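Local coordinates for protein major allergen Alt a 1 (Alternaria alternata, PDB 3V0R) that may bind host plant thaumatin-like proteins and inhibit their beta-glucanase activity, as a secreted, disulfide-linked homodimeric fungal beta-barrel allergen, at residues Phe48-Trp62 against Cys65-Ser77. Residues are numbered along the deposited sequence; the frame is centred on the assembly and turned at random.
Sequences FTCSAQADKLEDHKW and CGENSFMDFSFDS. With 0FU (2,5,6-triaminopyrimidin-4-ol), chain M; SO4 (sulfate ion), chain D.
Cys50 and Cys65 are joined by a disulfide (SG to SG 2.1 Å, chi3 -71°) that ties strand 48-53 to the start of the loop 65-71 that leads into strand 72-76. Cys50 holds SG anti to its backbone N (chi1 -179°), which brings the sulfur obliquely against the Phe73 ring, 4.0 Å from its centroid. Phe73 CZ meets Ala52 CB at the ring edge, 3.8 Å away. Beside the disulfide, Ser51 N donates a nearly straight bond to Cys65 O (3.0 Å), and a water bridges that oxygen to Ser51 OG. Thr49, Ser51 and Gln53 of the same strand line the pocket of the bound triaminopyrimidinol. On the other flank Phe48 sets its CE1 edge against Cys65 CB, while its CZ lies 3.8 Å from Met71 CG, the two side chains crossing at about a right angle; the Phe70 ring lies obliquely to that of Phe48, planes at 46°. At the far end Asp59 OD1 takes two bonds from one face of its carboxylate: Ser77 OG arrives on the syn side, and Ser77 N (2.9 Å from OD1) from well above the plane. Both tie Asp59 to the end of strand 72-76. His60 N adds a bond to Phe75 O. Trp62 turns its CE3 edge to Phe73 C and makes a cation-pi contact with Lys85. The contact thus brings edge strand 47-53, paired with 33-40, whose Phe36 meets Phe73 edge-to-face, close to the other end of the barrel's antiparallel sheet, where 72-76 lies between 63-64 and 81-87; Phe70 reaches Phe70 of the second subunit.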
# COMPACT_ATOMS: atom_id res chain seq x y z
N PHE A 48 -2.68 13.63 -1.81
CA PHE A 48 -2.12 12.32 -1.88
C PHE A 48 -0.67 12.34 -2.30
O PHE A 48 -0.13 13.39 -2.70
CB PHE A 48 -2.90 11.49 -2.85
CG PHE A 48 -2.81 11.92 -4.24
CD1 PHE A 48 -2.04 11.18 -5.16
CD2 PHE A 48 -3.45 13.01 -4.68
CE1 PHE A 48 -1.94 11.56 -6.47
CE2 PHE A 48 -3.36 13.42 -5.99
CZ PHE A 48 -2.63 12.68 -6.90
N THR A 49 -0.02 11.19 -2.15
CA THR A 49 1.38 11.01 -2.55
C THR A 49 1.48 10.40 -3.92
O THR A 49 0.74 9.45 -4.30
CB THR A 49 2.16 10.19 -1.53
OG1 THR A 49 2.05 10.84 -0.27
CG2 THR A 49 3.68 10.23 -1.90
N CYS A 50 2.33 10.99 -4.73
CA CYS A 50 2.64 10.44 -5.98
C CYS A 50 4.11 9.97 -5.91
O CYS A 50 4.98 10.76 -5.59
CB CYS A 50 2.41 11.56 -7.01
SG CYS A 50 2.74 11.06 -8.68
N SER A 51 4.37 8.68 -6.16
CA SER A 51 5.74 8.18 -6.06
C SER A 51 6.00 7.01 -6.93
O SER A 51 5.07 6.30 -7.36
CB SER A 51 6.01 7.79 -4.62
OG SER A 51 5.24 6.65 -4.28
N ALA A 52 7.26 6.71 -7.12
CA ALA A 52 7.67 5.52 -7.82
C ALA A 52 9.05 5.06 -7.31
O ALA A 52 9.90 5.88 -6.89
CB ALA A 52 7.77 5.80 -9.34
N GLN A 53 9.29 3.77 -7.43
CA GLN A 53 10.56 3.14 -7.13
C GLN A 53 10.93 2.11 -8.18
O GLN A 53 10.09 1.44 -8.70
CB GLN A 53 10.55 2.39 -5.81
CG GLN A 53 10.38 3.32 -4.62
CD GLN A 53 8.91 3.60 -4.39
OE1 GLN A 53 8.03 2.91 -5.00
NE2 GLN A 53 8.62 4.62 -3.51
N ALA A 54 12.19 1.99 -8.45
CA ALA A 54 12.67 0.90 -9.30
C ALA A 54 14.16 0.85 -9.09
O ALA A 54 14.73 1.78 -8.53
CB ALA A 54 12.35 1.20 -10.74
N ASP A 55 14.80 -0.23 -9.55
CA ASP A 55 16.26 -0.29 -9.47
C ASP A 55 16.83 0.93 -10.17
O ASP A 55 17.80 1.53 -9.70
CB ASP A 55 16.82 -1.54 -10.16
CG ASP A 55 16.56 -2.82 -9.36
OD1 ASP A 55 16.01 -2.75 -8.22
OD2 ASP A 55 16.90 -3.91 -9.87
N LYS A 56 16.21 1.31 -11.30
CA LYS A 56 16.65 2.56 -11.94
C LYS A 56 15.46 3.26 -12.57
O LYS A 56 14.93 2.80 -13.55
CB LYS A 56 17.72 2.26 -12.98
CG LYS A 56 18.18 3.45 -13.80
CD LYS A 56 19.48 3.08 -14.53
CE LYS A 56 19.56 3.69 -15.92
NZ LYS A 56 19.84 5.16 -15.90
N LEU A 57 15.04 4.37 -12.00
CA LEU A 57 13.92 5.11 -12.61
C LEU A 57 14.40 5.83 -13.88
O LEU A 57 15.54 6.27 -13.94
CB LEU A 57 13.34 6.13 -11.61
CG LEU A 57 12.65 5.55 -10.39
CD1 LEU A 57 12.28 6.62 -9.35
CD2 LEU A 57 11.34 4.85 -10.84
N GLU A 58 13.54 5.93 -14.89
CA GLU A 58 13.89 6.53 -16.15
C GLU A 58 13.27 7.94 -16.26
O GLU A 58 12.14 8.18 -15.75
CB GLU A 58 13.35 5.67 -17.30
CG GLU A 58 13.74 4.18 -17.24
CD GLU A 58 15.23 3.91 -17.34
OE1 GLU A 58 16.00 4.79 -17.78
OE2 GLU A 58 15.67 2.76 -16.98
N ASP A 59 14.01 8.85 -16.90
CA ASP A 59 13.45 10.11 -17.37
C ASP A 59 12.47 9.90 -18.56
O ASP A 59 12.52 8.92 -19.29
CB ASP A 59 14.53 11.14 -17.72
CG ASP A 59 15.47 11.42 -16.57
OD1 ASP A 59 15.04 11.78 -15.44
OD2 ASP A 59 16.68 11.19 -16.75
N HIS A 60 11.57 10.86 -18.73
CA HIS A 60 10.59 10.85 -19.78
C HIS A 60 9.88 9.53 -19.96
O HIS A 60 9.81 9.01 -21.05
CB HIS A 60 11.10 11.37 -21.11
CG HIS A 60 12.39 10.85 -21.53
ND1 HIS A 60 13.55 11.49 -21.22
CD2 HIS A 60 12.72 9.78 -22.36
CE1 HIS A 60 14.59 10.82 -21.76
NE2 HIS A 60 14.10 9.76 -22.45
N LYS A 61 9.41 8.99 -18.84
CA LYS A 61 8.63 7.75 -18.83
C LYS A 61 7.47 7.90 -17.87
O LYS A 61 7.64 8.41 -16.81
CB LYS A 61 9.51 6.62 -18.38
CG LYS A 61 8.78 5.30 -18.32
CD LYS A 61 9.66 4.20 -17.80
CE LYS A 61 8.84 2.89 -17.91
NZ LYS A 61 9.55 1.90 -17.15
N TRP A 62 6.27 7.46 -18.25
CA TRP A 62 5.10 7.58 -17.37
C TRP A 62 5.18 6.57 -16.26
O TRP A 62 5.43 5.39 -16.51
CB TRP A 62 3.81 7.28 -18.12
CG TRP A 62 3.42 8.34 -19.13
CD1 TRP A 62 3.23 8.18 -20.50
CD2 TRP A 62 3.12 9.71 -18.88
NE1 TRP A 62 2.87 9.37 -21.08
CE2 TRP A 62 2.81 10.32 -20.17
CE3 TRP A 62 3.11 10.51 -17.76
CZ2 TRP A 62 2.50 11.62 -20.30
CZ3 TRP A 62 2.80 11.82 -17.92
CH2 TRP A 62 2.49 12.35 -19.19
N CYS A 65 1.06 7.26 -10.29
CA CYS A 65 1.30 7.89 -8.99
C CYS A 65 1.24 6.92 -7.81
O CYS A 65 1.81 7.18 -6.78
CB CYS A 65 0.34 9.06 -8.75
SG CYS A 65 0.87 10.59 -9.54
N GLY A 66 0.49 5.83 -7.97
CA GLY A 66 0.35 4.79 -6.94
C GLY A 66 -0.42 3.59 -7.57
O GLY A 66 -0.65 3.58 -8.79
N GLU A 67 -0.76 2.57 -6.79
CA GLU A 67 -1.31 1.30 -7.34
C GLU A 67 -2.64 1.59 -8.05
O GLU A 67 -2.92 1.06 -9.15
CB GLU A 67 -1.54 0.21 -6.25
N ASN A 68 -3.47 2.40 -7.41
CA ASN A 68 -4.79 2.66 -7.92
C ASN A 68 -4.82 3.88 -8.84
O ASN A 68 -5.73 3.99 -9.64
CB ASN A 68 -5.78 2.87 -6.74
CG ASN A 68 -6.19 1.55 -6.04
OD1 ASN A 68 -6.48 0.49 -6.67
ND2 ASN A 68 -6.23 1.62 -4.71
N SER A 69 -3.81 4.76 -8.76
CA SER A 69 -4.01 6.19 -9.10
C SER A 69 -4.62 6.57 -10.47
O SER A 69 -4.28 6.05 -11.54
CB SER A 69 -2.75 7.05 -8.89
OG SER A 69 -3.16 8.40 -8.59
N PHE A 70 -5.47 7.57 -10.43
CA PHE A 70 -5.99 8.13 -11.64
C PHE A 70 -4.96 9.07 -12.31
O PHE A 70 -5.23 9.64 -13.34
CB PHE A 70 -7.30 8.86 -11.27
CG PHE A 70 -7.09 10.08 -10.42
CD1 PHE A 70 -6.72 9.97 -9.11
CD2 PHE A 70 -7.21 11.35 -10.97
CE1 PHE A 70 -6.45 11.11 -8.34
CE2 PHE A 70 -6.99 12.48 -10.21
CZ PHE A 70 -6.61 12.36 -8.90
N MET A 71 -3.80 9.27 -11.68
CA MET A 71 -2.80 10.22 -12.20
C MET A 71 -1.52 9.46 -12.60
O MET A 71 -1.09 8.57 -11.89
CB MET A 71 -2.36 11.17 -11.10
CG MET A 71 -3.42 12.14 -10.61
SD MET A 71 -3.96 13.25 -11.92
CE MET A 71 -2.34 13.92 -12.32
N ASP A 72 -0.92 9.90 -13.70
CA ASP A 72 0.43 9.49 -14.12
C ASP A 72 1.33 10.66 -14.03
O ASP A 72 0.89 11.79 -14.15
CB ASP A 72 0.46 8.95 -15.53
CG ASP A 72 -0.28 7.58 -15.66
OD1 ASP A 72 -0.43 6.85 -14.67
OD2 ASP A 72 -0.67 7.24 -16.79
N PHE A 73 2.62 10.39 -13.82
CA PHE A 73 3.64 11.42 -13.87
C PHE A 73 4.89 10.96 -14.61
O PHE A 73 5.14 9.78 -14.77
CB PHE A 73 4.00 11.90 -12.47
CG PHE A 73 4.96 11.00 -11.73
CD1 PHE A 73 4.53 9.88 -11.11
CD2 PHE A 73 6.32 11.33 -11.63
CE1 PHE A 73 5.38 9.07 -10.36
CE2 PHE A 73 7.20 10.51 -10.90
CZ PHE A 73 6.73 9.37 -10.26
N SER A 74 5.67 11.95 -15.06
CA SER A 74 6.95 11.75 -15.64
C SER A 74 7.91 12.81 -15.10
O SER A 74 7.46 13.86 -14.66
CB SER A 74 6.80 11.89 -17.17
OG SER A 74 7.99 11.55 -17.86
N PHE A 75 9.21 12.55 -15.11
CA PHE A 75 10.19 13.48 -14.55
C PHE A 75 11.31 13.63 -15.52
O PHE A 75 11.76 12.63 -16.13
CB PHE A 75 10.68 12.96 -13.17
CG PHE A 75 11.22 14.02 -12.25
CD1 PHE A 75 10.38 14.98 -11.72
CD2 PHE A 75 12.52 14.03 -11.89
CE1 PHE A 75 10.88 15.99 -10.89
CE2 PHE A 75 13.05 15.02 -11.06
CZ PHE A 75 12.22 16.01 -10.57
N ASP A 76 11.84 14.86 -15.68
CA ASP A 76 13.09 15.10 -16.39
C ASP A 76 14.08 15.50 -15.33
O ASP A 76 14.07 16.61 -14.87
CB ASP A 76 12.89 16.25 -17.40
CG ASP A 76 12.21 15.79 -18.70
OD1 ASP A 76 11.97 14.58 -18.92
OD2 ASP A 76 11.93 16.65 -19.54
N SER A 77 14.99 14.61 -14.98
CA SER A 77 15.87 14.90 -13.88
C SER A 77 16.87 15.99 -14.22
O SER A 77 17.28 16.69 -13.31
CB SER A 77 16.61 13.65 -13.38
OG SER A 77 17.37 13.10 -14.45
C4 0FU M . 6.61 8.08 -0.91
N3 0FU M . 7.78 7.87 -1.54
C2 0FU M . 8.57 8.92 -1.84
NAA 0FU M . 9.73 8.64 -2.47
N1 0FU M . 8.24 10.20 -1.50
C6 0FU M . 7.08 10.45 -0.87
NAB 0FU M . 6.72 11.70 -0.55
C5 0FU M . 6.26 9.36 -0.56
NAC 0FU M . 5.08 9.49 0.05
O4 0FU M . 5.76 7.08 -0.56
S SO4 D . 13.87 -1.98 -12.50
O1 SO4 D . 12.62 -1.79 -13.30
O2 SO4 D . 14.75 -0.78 -12.72
O3 SO4 D . 13.38 -2.30 -11.10
O4 SO4 D . 14.65 -3.15 -13.00
O HOH W 1 2.39 6.86 -4.10
O HOH W 2 9.84 9.65 -15.69